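Side-chain contacts in citrate synthase (Metallosphaera sedula, PDB 6ABW), which probably catalyses the condensation of oxaloacetate and acetyl-CoA with water to give citrate and CoA, a step of the tricarboxylic acid cycle: residues A[54-59]-A[350-355]; A[90-95]-A[139-144]; A[96-101]-A[105-110]; A[167-172]-A[335-340]. All blocks are in the same frame, centred on the assembly; numbering follows the deposited sequence.

Contact 1: A[54-59]-A[350-355]; sequences TSFEEV and RTLGWT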
loop_
_atom_site.group_PDB
_atom_site.type_symbol
_atom_site.label_atom_id
_atom_site.label_comp_id
_atom_site.label_asym_id
_atom_site.label_seq_id
_atom_site.Cartn_x
_atom_site.Cartn_y
_atom_site.Cartn_z
ATOM N N THR A 54 -5.605 -22.646 -23.477
ATOM C CA THR A 54 -6.545 -21.590 -23.085
ATOM C C THR A 54 -5.993 -20.220 -23.482
ATOM O O THR A 54 -5.452 -20.063 -24.538
ATOM C CB THR A 54 -7.051 -21.690 -21.629
ATOM O OG1 THR A 54 -6.049 -21.247 -20.737
ATOM C CG2 THR A 54 -7.459 -23.137 -21.268
ATOM N N SER A 55 -6.262 -19.214 -22.692
ATOM C CA SER A 55 -5.913 -17.825 -23.011
ATOM C C SER A 55 -5.972 -17.092 -21.670
ATOM O O SER A 55 -6.518 -17.587 -20.680
ATOM C CB SER A 55 -6.907 -17.173 -23.946
ATOM O OG SER A 55 -8.189 -17.114 -23.349
ATOM N N PHE A 56 -5.400 -15.917 -21.625
ATOM C CA PHE A 56 -5.420 -15.162 -20.386
ATOM C C PHE A 56 -6.857 -14.871 -19.937
ATOM O O PHE A 56 -7.179 -15.025 -18.766
ATOM C CB PHE A 56 -4.613 -13.872 -20.526
ATOM C CG PHE A 56 -4.488 -13.095 -19.219
ATOM C CD1 PHE A 56 -3.947 -13.686 -18.116
ATOM C CD2 PHE A 56 -4.909 -11.766 -19.131
ATOM C CE1 PHE A 56 -3.772 -12.981 -16.948
ATOM C CE2 PHE A 56 -4.767 -11.074 -17.971
ATOM C CZ PHE A 56 -4.207 -11.691 -16.843
ATOM N N GLU A 57 -7.739 -14.481 -20.869
ATOM C CA GLU A 57 -9.160 -14.217 -20.491
ATOM C C GLU A 57 -9.815 -15.408 -19.822
ATOM O O GLU A 57 -10.504 -15.296 -18.820
ATOM C CB GLU A 57 -10.000 -13.832 -21.707
ATOM C CG GLU A 57 -9.569 -12.505 -22.333
ATOM C CD GLU A 57 -8.612 -12.595 -23.539
ATOM O OE1 GLU A 57 -7.665 -13.419 -23.520
ATOM O OE2 GLU A 57 -8.727 -11.764 -24.473
ATOM N N GLU A 58 -9.538 -16.590 -20.357
ATOM C CA GLU A 58 -10.017 -17.807 -19.736
ATOM C C GLU A 58 -9.453 -18.083 -18.374
ATOM O O GLU A 58 -10.160 -18.512 -17.509
ATOM C CB GLU A 58 -9.829 -19.027 -20.683
ATOM C CG GLU A 58 -10.747 -18.995 -21.910
ATOM C CD GLU A 58 -10.365 -20.051 -22.979
ATOM O OE1 GLU A 58 -11.067 -21.107 -23.050
ATOM O OE2 GLU A 58 -9.320 -19.890 -23.688
ATOM N N VAL A 59 -8.174 -17.770 -18.169
ATOM C CA VAL A 59 -7.581 -17.923 -16.889
ATOM C C VAL A 59 -8.075 -16.840 -15.877
ATOM O O VAL A 59 -8.233 -17.130 -14.708
ATOM C CB VAL A 59 -6.005 -17.964 -17.012
ATOM C CG1 VAL A 59 -5.358 -17.884 -15.654
ATOM C CG2 VAL A 59 -5.540 -19.209 -17.720
ATOM N N ARG A 350 0.197 -10.423 -12.416
ATOM C CA ARG A 350 -0.082 -10.745 -11.032
ATOM C C ARG A 350 -1.301 -9.973 -10.456
ATOM O O ARG A 350 -1.861 -10.424 -9.465
ATOM C CB ARG A 350 1.182 -10.571 -10.181
ATOM C CG ARG A 350 1.108 -10.932 -8.706
ATOM C CD ARG A 350 0.709 -12.383 -8.487
ATOM N NE ARG A 350 1.567 -13.318 -9.216
ATOM C CZ ARG A 350 2.669 -13.947 -8.738
ATOM N NH1 ARG A 350 3.026 -13.864 -7.463
ATOM N NH2 ARG A 350 3.392 -14.720 -9.519
ATOM N N THR A 351 -1.768 -8.916 -11.120
ATOM C CA THR A 351 -3.028 -8.302 -10.688
ATOM C C THR A 351 -4.158 -9.323 -10.615
ATOM O O THR A 351 -4.996 -9.218 -9.709
ATOM C CB THR A 351 -3.510 -7.093 -11.541
ATOM O OG1 THR A 351 -3.736 -7.509 -12.902
ATOM C CG2 THR A 351 -2.507 -5.973 -11.451
ATOM N N LEU A 352 -4.083 -10.405 -11.453
ATOM C CA LEU A 352 -5.090 -11.401 -11.396
ATOM C C LEU A 352 -5.014 -12.162 -10.120
ATOM O O LEU A 352 -6.039 -12.277 -9.456
ATOM C CB LEU A 352 -5.007 -12.348 -12.566
ATOM C CG LEU A 352 -6.028 -13.479 -12.583
ATOM C CD1 LEU A 352 -7.439 -12.906 -12.532
ATOM C CD2 LEU A 352 -5.893 -14.377 -13.850
ATOM N N GLY A 353 -3.833 -12.646 -9.753
ATOM C CA GLY A 353 -3.645 -13.334 -8.471
ATOM C C GLY A 353 -3.917 -12.465 -7.252
ATOM O O GLY A 353 -4.588 -12.910 -6.320
ATOM N N TRP A 354 -3.491 -11.197 -7.277
ATOM C CA TRP A 354 -3.805 -10.287 -6.167
ATOM C C TRP A 354 -5.310 -10.097 -5.933
ATOM O O TRP A 354 -5.787 -10.274 -4.832
ATOM C CB TRP A 354 -3.130 -8.916 -6.383
ATOM C CG TRP A 354 -1.633 -8.919 -6.316
ATOM C CD1 TRP A 354 -0.831 -9.743 -5.591
ATOM C CD2 TRP A 354 -0.757 -7.993 -6.984
ATOM N NE1 TRP A 354 0.481 -9.392 -5.778
ATOM C CE2 TRP A 354 0.549 -8.299 -6.604
ATOM C CE3 TRP A 354 -0.973 -6.910 -7.824
ATOM C CZ2 TRP A 354 1.629 -7.655 -7.127
ATOM C CZ3 TRP A 354 0.108 -6.251 -8.319
ATOM C CH2 TRP A 354 1.384 -6.603 -7.965
ATOM N N THR A 355 -6.038 -9.827 -6.983
ATOM C CA THR A 355 -7.456 -9.578 -6.880
ATOM C C THR A 355 -8.171 -10.891 -6.474
ATOM O O THR A 355 -9.065 -10.901 -5.582
ATOM C CB THR A 355 -8.076 -9.049 -8.139
ATOM O OG1 THR A 355 -7.859 -9.919 -9.273
ATOM C CG2 THR A 355 -7.663 -7.641 -8.470
#
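Leu352 reaches from helix 342-365 toward the start of helix 56-65, and a single methyl, CD2, makes its contacts there with Phe56 and Val59. The Phe56 and Leu352 side chains come at each other from opposite directions, and the ring carbon Phe56 CE1 lies 4.0 Å from Leu352 CD2, the methyl sitting oblique to the ring. Val59 instead crosses the leucine at about a right angle. Its CG1 branch is 4.0 Å from Leu352 CD2, while the backbone oxygen Val59 O comes closer to the same methyl, at 3.7 Å. The leucine owes this reach to an extended first torsion, with CG anti to the backbone N (chi1 179°), and Phe56 is extended likewise (chi1 -175°), which points its ring at the leucine methyl. The backbones stay well separated, the alpha carbons of Val59 and Leu352 being 8.9 Å apart.

The helix turn that presents Phe56 and Val59 begins at Ser55, an N-cap whose OG accepts a weak, 3.3 Å bond from Glu58 N. Beyond the pair, the Phe56 ring also meets Phe164 and packs on Val136 of helix 128-151, and Val59 leans on Ile190. All three touching residues are buried, in helix-to-helix packing of the mainly alpha-helical citrate synthase fold. One methyl lies against two apolar side chains and a backbone carbonyl oxygen, so the helices are joined here by van der Waals packing and exclusion of water, while Glu57 and Glu58 find partners elsewhere, in Phe164 N and in Arg389 of the second subunit.

Contact 2: A[90-95]-A[139-144]; sequences QVIDMI and ASTVVA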
loop_
_atom_site.group_PDB
_atom_site.type_symbol
_atom_site.label_atom_id
_atom_site.label_comp_id
_atom_site.label_asym_id
_atom_site.label_seq_id
_atom_site.Cartn_x
_atom_site.Cartn_y
_atom_site.Cartn_z
ATOM N N GLN A 90 -7.205 12.333 -16.395
ATOM C CA GLN A 90 -6.434 12.733 -15.242
ATOM C C GLN A 90 -5.478 11.611 -14.808
ATOM O O GLN A 90 -4.378 11.903 -14.349
ATOM C CB GLN A 90 -7.343 13.132 -14.094
ATOM C CG GLN A 90 -8.112 14.419 -14.324
ATOM C CD GLN A 90 -9.313 14.319 -15.245
ATOM O OE1 GLN A 90 -9.845 13.227 -15.545
ATOM N NE2 GLN A 90 -9.737 15.466 -15.723
ATOM N N VAL A 91 -5.888 10.337 -14.966
ATOM C CA VAL A 91 -5.002 9.225 -14.607
ATOM C C VAL A 91 -3.793 9.200 -15.559
ATOM O O VAL A 91 -2.631 9.041 -15.129
ATOM C CB VAL A 91 -5.734 7.883 -14.648
ATOM C CG1 VAL A 91 -4.791 6.763 -14.290
ATOM C CG2 VAL A 91 -6.841 7.903 -13.629
ATOM N N ILE A 92 -4.073 9.357 -16.865
ATOM C CA ILE A 92 -3.045 9.405 -17.859
ATOM C C ILE A 92 -2.113 10.593 -17.596
ATOM O O ILE A 92 -0.881 10.452 -17.632
ATOM C CB ILE A 92 -3.632 9.460 -19.309
ATOM C CG1 ILE A 92 -4.537 8.279 -19.639
ATOM C CG2 ILE A 92 -2.524 9.681 -20.339
ATOM C CD1 ILE A 92 -3.964 6.947 -19.275
ATOM N N ASP A 93 -2.686 11.765 -17.298
ATOM C CA ASP A 93 -1.891 12.981 -17.050
ATOM C C ASP A 93 -0.932 12.740 -15.901
ATOM O O ASP A 93 0.224 13.206 -15.904
ATOM C CB ASP A 93 -2.776 14.181 -16.674
ATOM C CG ASP A 93 -3.693 14.686 -17.818
ATOM O OD1 ASP A 93 -3.543 14.239 -18.985
ATOM O OD2 ASP A 93 -4.603 15.532 -17.489
ATOM N N MET A 94 -1.388 12.018 -14.906
ATOM C CA MET A 94 -0.534 11.770 -13.756
ATOM C C MET A 94 0.654 10.927 -14.077
ATOM O O MET A 94 1.778 11.233 -13.651
ATOM C CB MET A 94 -1.307 11.075 -12.650
ATOM C CG MET A 94 -2.315 12.048 -12.043
ATOM S SD MET A 94 -3.274 11.388 -10.637
ATOM C CE MET A 94 -2.106 10.195 -10.034
ATOM N N ILE A 95 0.447 9.884 -14.873
ATOM C CA ILE A 95 1.541 9.061 -15.311
ATOM C C ILE A 95 2.613 9.911 -16.059
ATOM O O ILE A 95 3.842 9.752 -15.850
ATOM C CB ILE A 95 1.044 7.884 -16.198
ATOM C CG1 ILE A 95 0.235 6.868 -15.385
ATOM C CG2 ILE A 95 2.226 7.184 -16.886
ATOM C CD1 ILE A 95 -0.657 6.014 -16.294
ATOM N N ALA A 139 -5.300 -2.237 -15.621
ATOM C CA ALA A 139 -3.870 -2.561 -15.480
ATOM C C ALA A 139 -3.180 -2.553 -16.815
ATOM O O ALA A 139 -2.074 -2.034 -16.932
ATOM C CB ALA A 139 -3.649 -3.863 -14.728
ATOM N N SER A 140 -3.865 -3.066 -17.838
ATOM C CA SER A 140 -3.355 -3.002 -19.218
ATOM C C SER A 140 -3.146 -1.557 -19.673
ATOM O O SER A 140 -2.056 -1.179 -20.168
ATOM C CB SER A 140 -4.335 -3.767 -20.154
ATOM O OG SER A 140 -3.880 -3.689 -21.466
ATOM N N THR A 141 -4.160 -0.727 -19.472
ATOM C CA THR A 141 -4.050 0.679 -19.828
ATOM C C THR A 141 -2.915 1.402 -19.126
ATOM O O THR A 141 -2.145 2.124 -19.736
ATOM C CB THR A 141 -5.371 1.344 -19.520
ATOM O OG1 THR A 141 -6.421 0.662 -20.252
ATOM C CG2 THR A 141 -5.360 2.827 -19.934
ATOM N N VAL A 142 -2.807 1.163 -17.821
ATOM C CA VAL A 142 -1.729 1.732 -17.012
ATOM C C VAL A 142 -0.355 1.294 -17.445
ATOM O O VAL A 142 0.505 2.146 -17.681
ATOM C CB VAL A 142 -1.961 1.423 -15.526
ATOM C CG1 VAL A 142 -0.739 1.781 -14.690
ATOM C CG2 VAL A 142 -3.209 2.220 -15.084
ATOM N N VAL A 143 -0.140 -0.004 -17.668
ATOM C CA VAL A 143 1.200 -0.464 -17.979
ATOM C C VAL A 143 1.666 0.021 -19.374
ATOM O O VAL A 143 2.790 0.506 -19.552
ATOM C CB VAL A 143 1.308 -1.980 -17.796
ATOM C CG1 VAL A 143 2.679 -2.430 -18.216
ATOM C CG2 VAL A 143 1.111 -2.355 -16.327
ATOM N N ALA A 144 0.739 0.039 -20.320
ATOM C CA ALA A 144 1.034 0.479 -21.669
ATOM C C ALA A 144 1.450 1.971 -21.634
ATOM O O ALA A 144 2.418 2.368 -22.285
ATOM C CB ALA A 144 -0.207 0.255 -22.560
#
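Ile92 and Ile95, one turn apart on helix 89-97, extend their terminal methyls toward Thr141 and Val142 of helix 128-151. The first touch is methyl to methyl, Ile92 CD1 lying 4.4 Å from Thr141 CG2. In the second, Ile95 CD1 comes within 4.3 Å of the backbone oxygen Val142 O, so this isoleucine meets the main chain of the facing helix. The helices come close, the alpha carbons of Ile92 and Val142 being 7.8 Å apart, yet at these distances the side chains touch only lightly.

The two isoleucines arrive by different shapes. Beyond a similar first torsion, Ile92 folds back at chi2 (-48°), whereas Ile95 runs on nearly straight (160°), and this carries its CD1 to the backbone of the facing helix. Thr141 gives its methyl to Ile92 while its hydroxyl is hydrogen-bonded to Tyr85 O, so the polar and apolar branches of this residue serve different neighbours. Farther out, Ile92 packs on Pro155 and Ile95 on Met107 of helix 104-119. Met94, which packs on helix 104-119, also meets Met94 of the second subunit.

All four touching residues are buried, as befits helix-to-helix packing inside the largely alpha-helical citrate synthase fold. The side-chain atoms that touch are all methyls, one of them against a backbone oxygen. The junction therefore rests on dispersion and on the removal of nonpolar surface from water, and the buried threonine hydroxyl is satisfied outside it.

Contact 3: A[96-101]-A[105-110]; sequences YSLPRD and VGMMET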
loop_
_atom_site.group_PDB
_atom_site.type_symbol
_atom_site.label_atom_id
_atom_site.label_comp_id
_atom_site.label_asym_id
_atom_site.label_seq_id
_atom_site.Cartn_x
_atom_site.Cartn_y
_atom_site.Cartn_z
ATOM N N TYR A 96 2.109 10.763 -16.942
ATOM C CA TYR A 96 2.967 11.589 -17.783
ATOM C C TYR A 96 3.546 12.789 -17.027
ATOM O O TYR A 96 4.446 13.425 -17.525
ATOM C CB TYR A 96 2.199 12.095 -19.020
ATOM C CG TYR A 96 2.235 11.073 -20.124
ATOM C CD1 TYR A 96 1.336 10.010 -20.129
ATOM C CD2 TYR A 96 3.151 11.160 -21.136
ATOM C CE1 TYR A 96 1.341 9.037 -21.124
ATOM C CE2 TYR A 96 3.160 10.208 -22.158
ATOM C CZ TYR A 96 2.288 9.151 -22.125
ATOM O OH TYR A 96 2.300 8.247 -23.137
ATOM N N SER A 97 3.133 13.044 -15.796
ATOM C CA SER A 97 3.729 14.160 -15.053
ATOM C C SER A 97 4.858 13.720 -14.087
ATOM O O SER A 97 5.595 14.559 -13.585
ATOM C CB SER A 97 2.645 14.906 -14.311
ATOM O OG SER A 97 2.306 14.167 -13.205
ATOM N N LEU A 98 5.000 12.412 -13.854
ATOM C CA LEU A 98 6.130 11.903 -13.055
ATOM C C LEU A 98 7.433 12.014 -13.844
ATOM O O LEU A 98 7.414 12.037 -15.075
ATOM C CB LEU A 98 5.834 10.492 -12.613
ATOM C CG LEU A 98 4.687 10.367 -11.610
ATOM C CD1 LEU A 98 4.304 8.896 -11.386
ATOM C CD2 LEU A 98 5.104 10.968 -10.274
ATOM N N PRO A 99 8.571 12.128 -13.165
ATOM C CA PRO A 99 9.843 12.123 -13.907
ATOM C C PRO A 99 9.989 10.882 -14.751
ATOM O O PRO A 99 9.614 9.807 -14.337
ATOM C CB PRO A 99 10.924 12.135 -12.838
ATOM C CG PRO A 99 10.239 12.669 -11.647
ATOM C CD PRO A 99 8.767 12.289 -11.743
ATOM N N ARG A 100 10.469 11.064 -15.964
ATOM C CA ARG A 100 10.522 9.979 -16.913
ATOM C C ARG A 100 11.489 8.874 -16.493
ATOM O O ARG A 100 11.372 7.757 -16.996
ATOM C CB ARG A 100 10.853 10.480 -18.328
ATOM C CG ARG A 100 9.663 11.186 -19.011
ATOM C CD ARG A 100 10.034 11.727 -20.380
ATOM N NE ARG A 100 10.608 10.646 -21.175
ATOM C CZ ARG A 100 11.306 10.785 -22.297
ATOM N NH1 ARG A 100 11.481 11.990 -22.831
ATOM N NH2 ARG A 100 11.787 9.699 -22.909
ATOM N N ASP A 101 12.435 9.163 -15.604
ATOM C CA ASP A 101 13.330 8.153 -15.088
ATOM C C ASP A 101 12.766 7.453 -13.838
ATOM O O ASP A 101 13.482 6.697 -13.244
ATOM C CB ASP A 101 14.775 8.662 -14.872
ATOM C CG ASP A 101 14.929 9.680 -13.759
ATOM O OD1 ASP A 101 13.921 10.269 -13.263
ATOM O OD2 ASP A 101 16.105 9.949 -13.372
ATOM N N VAL A 105 7.257 0.548 -11.581
ATOM C CA VAL A 105 6.320 0.023 -10.631
ATOM C C VAL A 105 5.733 1.167 -9.766
ATOM O O VAL A 105 4.539 1.160 -9.451
ATOM C CB VAL A 105 6.977 -1.088 -9.788
ATOM C CG1 VAL A 105 6.058 -1.520 -8.604
ATOM C CG2 VAL A 105 7.271 -2.238 -10.712
ATOM N N GLY A 106 6.556 2.182 -9.455
ATOM C CA GLY A 106 6.155 3.386 -8.739
ATOM C C GLY A 106 5.138 4.214 -9.526
ATOM O O GLY A 106 4.163 4.751 -8.975
ATOM N N MET A 107 5.358 4.321 -10.824
ATOM C CA MET A 107 4.383 4.975 -11.665
ATOM C C MET A 107 3.043 4.215 -11.672
ATOM O O MET A 107 1.960 4.806 -11.613
ATOM C CB MET A 107 4.963 5.107 -13.072
ATOM C CG MET A 107 6.219 5.933 -13.091
ATOM S SD MET A 107 6.972 6.061 -14.747
ATOM C CE MET A 107 5.711 6.876 -15.560
ATOM N N MET A 108 3.092 2.888 -11.750
ATOM C CA MET A 108 1.898 2.092 -11.602
ATOM C C MET A 108 1.206 2.333 -10.264
ATOM O O MET A 108 -0.003 2.384 -10.206
ATOM C CB MET A 108 2.197 0.587 -11.733
ATOM C CG MET A 108 2.726 0.110 -13.044
ATOM S SD MET A 108 2.882 -1.724 -12.999
ATOM C CE MET A 108 1.349 -2.320 -12.669
ATOM N N GLU A 109 1.947 2.371 -9.171
ATOM C CA GLU A 109 1.442 2.590 -7.846
ATOM C C GLU A 109 0.642 3.910 -7.810
ATOM O O GLU A 109 -0.505 3.954 -7.265
ATOM C CB GLU A 109 2.614 2.591 -6.844
ATOM C CG GLU A 109 2.275 2.739 -5.396
ATOM C CD GLU A 109 3.440 3.256 -4.558
ATOM O OE1 GLU A 109 3.951 4.369 -4.840
ATOM O OE2 GLU A 109 3.799 2.654 -3.560
ATOM N N THR A 110 1.168 4.943 -8.451
ATOM C CA THR A 110 0.550 6.241 -8.444
ATOM C C THR A 110 -0.750 6.215 -9.251
ATOM O O THR A 110 -1.795 6.685 -8.814
ATOM C CB THR A 110 1.523 7.295 -8.952
ATOM O OG1 THR A 110 2.702 7.268 -8.146
ATOM C CG2 THR A 110 0.919 8.685 -8.855
#
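Leu98 turns its CG away from its own carbonyl carbon, beside the backbone N (chi1 -67°), and then extends at chi2, which delivers the CD1 methyl between Met107 and Thr110 of helix 104-119. Met107 has the same first torsion and runs past the leucine in the opposite direction before bending at chi3 (63°). The contact lies near the root of the methionine: Leu98 CD1 is 3.9 Å from Met107 CG and equally close to Met107 CA.

One turn on, the methyl rests against Thr110, with Leu98 CD1 4.0 Å from Thr110 CB and as far from OG1. That hydroxyl donates back to the preceding turn, Thr110 OG1 to Gly106 O at 3.0 Å. Since Thr110 N also donates to this oxygen, from the opposite face of the carbonyl plane, Gly106 O is held by two bonds. A valine in place of this threonine has no hydroxyl, and is likely to cost Gly106 O the second of its two donors.

The contact closes the short turn between helices 89-97 and 104-119. Met107 also packs on Ile95 and on Lys150 of helix 128-151, and Thr110 on Met94. Leu98 and Thr110 reach Ser117 and Ser113 of the second subunit respectively, which sets this corner at the dimer interface.

Contact 4: A[167-172]-A[335-340]; sequences SFLKAS and LGFPVY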
loop_
_atom_site.group_PDB
_atom_site.type_symbol
_atom_site.label_atom_id
_atom_site.label_comp_id
_atom_site.label_asym_id
_atom_site.label_seq_id
_atom_site.Cartn_x
_atom_site.Cartn_y
_atom_site.Cartn_z
ATOM N N SER A 167 -4.435 -6.481 -27.641
ATOM C CA SER A 167 -4.826 -5.089 -27.308
ATOM C C SER A 167 -3.741 -4.371 -26.517
ATOM O O SER A 167 -3.411 -3.182 -26.796
ATOM C CB SER A 167 -6.156 -5.045 -26.574
ATOM O OG SER A 167 -7.221 -5.513 -27.385
ATOM N N PHE A 168 -3.115 -5.120 -25.600
ATOM C CA PHE A 168 -2.034 -4.588 -24.756
ATOM C C PHE A 168 -0.774 -4.278 -25.598
ATOM O O PHE A 168 -0.171 -3.178 -25.550
ATOM C CB PHE A 168 -1.756 -5.560 -23.570
ATOM C CG PHE A 168 -0.530 -5.165 -22.813
ATOM C CD1 PHE A 168 -0.508 -3.943 -22.136
ATOM C CD2 PHE A 168 0.663 -5.952 -22.840
ATOM C CE1 PHE A 168 0.617 -3.518 -21.453
ATOM C CE2 PHE A 168 1.792 -5.520 -22.163
ATOM C CZ PHE A 168 1.763 -4.313 -21.442
ATOM N N LEU A 169 -0.391 -5.212 -26.485
ATOM C CA LEU A 169 0.752 -4.996 -27.352
ATOM C C LEU A 169 0.540 -3.874 -28.377
ATOM O O LEU A 169 1.446 -3.100 -28.619
ATOM C CB LEU A 169 1.152 -6.264 -28.058
ATOM C CG LEU A 169 1.686 -7.431 -27.224
ATOM C CD1 LEU A 169 1.815 -8.664 -28.105
ATOM C CD2 LEU A 169 3.005 -7.089 -26.574
ATOM N N LYS A 170 -0.653 -3.779 -28.941
ATOM C CA LYS A 170 -0.952 -2.687 -29.841
ATOM C C LYS A 170 -0.954 -1.339 -29.177
ATOM O O LYS A 170 -0.441 -0.386 -29.750
ATOM C CB LYS A 170 -2.292 -2.921 -30.515
ATOM C CG LYS A 170 -2.247 -4.007 -31.535
ATOM C CD LYS A 170 -3.587 -3.998 -32.317
ATOM C CE LYS A 170 -3.669 -2.786 -33.271
ATOM N NZ LYS A 170 -5.049 -2.574 -33.782
ATOM N N ALA A 171 -1.484 -1.235 -27.957
ATOM C CA ALA A 171 -1.444 0.041 -27.227
ATOM C C ALA A 171 -0.008 0.386 -26.871
ATOM O O ALA A 171 0.465 1.534 -27.070
ATOM C CB ALA A 171 -2.309 -0.024 -25.960
ATOM N N SER A 172 0.743 -0.610 -26.398
ATOM C CA SER A 172 2.149 -0.386 -26.049
ATOM C C SER A 172 3.047 0.166 -27.180
ATOM O O SER A 172 3.881 1.072 -26.968
ATOM C CB SER A 172 2.776 -1.678 -25.495
ATOM O OG SER A 172 2.176 -2.027 -24.249
ATOM N N LEU A 335 9.659 -9.045 -27.397
ATOM C CA LEU A 335 8.422 -8.349 -27.688
ATOM C C LEU A 335 8.601 -6.862 -27.934
ATOM O O LEU A 335 7.671 -6.261 -28.482
ATOM C CB LEU A 335 7.386 -8.562 -26.606
ATOM C CG LEU A 335 6.867 -9.991 -26.516
ATOM C CD1 LEU A 335 6.106 -10.177 -25.257
ATOM C CD2 LEU A 335 5.989 -10.386 -27.748
ATOM N N GLY A 336 9.713 -6.258 -27.499
ATOM C CA GLY A 336 9.981 -4.804 -27.622
ATOM C C GLY A 336 9.993 -4.042 -26.329
ATOM O O GLY A 336 10.113 -2.827 -26.338
ATOM N N PHE A 337 9.891 -4.755 -25.189
ATOM C CA PHE A 337 9.859 -4.036 -23.933
ATOM C C PHE A 337 11.264 -3.782 -23.446
ATOM O O PHE A 337 12.076 -4.687 -23.412
ATOM C CB PHE A 337 9.052 -4.765 -22.860
ATOM C CG PHE A 337 7.569 -4.830 -23.143
ATOM C CD1 PHE A 337 6.736 -3.731 -22.846
ATOM C CD2 PHE A 337 6.987 -5.951 -23.625
ATOM C CE1 PHE A 337 5.404 -3.768 -23.122
ATOM C CE2 PHE A 337 5.618 -6.015 -23.855
ATOM C CZ PHE A 337 4.822 -4.910 -23.651
ATOM N N PRO A 338 11.539 -2.546 -23.000
ATOM C CA PRO A 338 12.824 -2.360 -22.354
ATOM C C PRO A 338 12.916 -3.099 -20.997
ATOM O O PRO A 338 11.890 -3.295 -20.327
ATOM C CB PRO A 338 12.936 -0.847 -22.205
ATOM C CG PRO A 338 11.737 -0.266 -22.847
ATOM C CD PRO A 338 10.760 -1.304 -23.191
ATOM N N VAL A 339 14.136 -3.283 -20.536
ATOM C CA VAL A 339 14.403 -3.960 -19.278
ATOM C C VAL A 339 13.657 -3.254 -18.095
ATOM O O VAL A 339 13.157 -3.888 -17.178
ATOM C CB VAL A 339 15.899 -4.047 -18.984
ATOM C CG1 VAL A 339 16.164 -4.675 -17.605
ATOM C CG2 VAL A 339 16.569 -4.910 -20.073
ATOM N N TYR A 340 13.545 -1.947 -18.138
ATOM C CA TYR A 340 12.921 -1.219 -17.039
ATOM C C TYR A 340 11.441 -1.567 -16.831
ATOM O O TYR A 340 10.853 -1.151 -15.826
ATOM C CB TYR A 340 13.115 0.327 -17.107
ATOM C CG TYR A 340 12.543 1.036 -18.310
ATOM C CD1 TYR A 340 11.177 1.147 -18.495
ATOM C CD2 TYR A 340 13.389 1.658 -19.257
ATOM C CE1 TYR A 340 10.639 1.824 -19.572
ATOM C CE2 TYR A 340 12.850 2.313 -20.357
ATOM C CZ TYR A 340 11.495 2.415 -20.498
ATOM O OH TYR A 340 10.939 3.057 -21.582
#
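Phe168 and Phe337 meet rim to rim, with near-parallel planes (14°), centroids 5.7 Å apart and neither ring over the face of the other. The closest approach is tight, Phe168 CE2 lying 3.4 Å from Phe337 CZ. One face of the Phe168 ring carries Ser172 OG, 3.5 Å above the plane and offset toward the rim. The same oxygen stands at the edge of the second ring, near its plane, with Ser172 OG 3.8 Å from Phe337 CE1. Leu169 adds its CD2 methyl obliquely, 3.9 Å from Phe337 CE2, its side chain crossing the phenylalanine at about a right angle. An extended first torsion in Phe168 (CG opposite the backbone N, chi1 171°) carries its ring out to Phe337.

Ser172 is fixed by its own helix: its OG donates to Phe168 O at 2.9 Å, from above the carbonyl plane, and Ser172 N donates to the same oxygen. An alanine here would remove the hydroxyl that touches both rings, and is likely to leave Phe168 O without one donor and a small gap beside the aromatic pair.

Phe337 follows Gly336, whose positive phi closes helix 325-335 in a Schellman motif, and the contact thus fastens the connection to helix 342-365 against helix 164-173. Phe337 also meets the Phe173 ring, Phe168 and Phe337 both pack on Leu345 of helix 342-365, and Phe168 touches Met185 of helix 179-191 and Val143 of helix 128-151.

In the fold
All four contacts lie in the largely helical body of the citrate synthase chain, away from the acetyl-CoA site. Along the chain, contact 1 closes a long loop that encloses the other three; contact 3 is nested within contact 2, and contact 4 follows in series. Contacts 2 and 3 share helix 89-97, lie about 9 Å apart between centres and touch directly, for example Met94 CE to Thr110 CG2 at 3.6 Å. Contact 2 also reaches contact 4, centres about 14 Å apart, and contact 1, whose centre is about 20 Å away, where Ala139 packs on Thr351. Helix 128-151, through contact 2, thus touches each of the other three, while contacts 1, 2 and 3 continue to the second subunit.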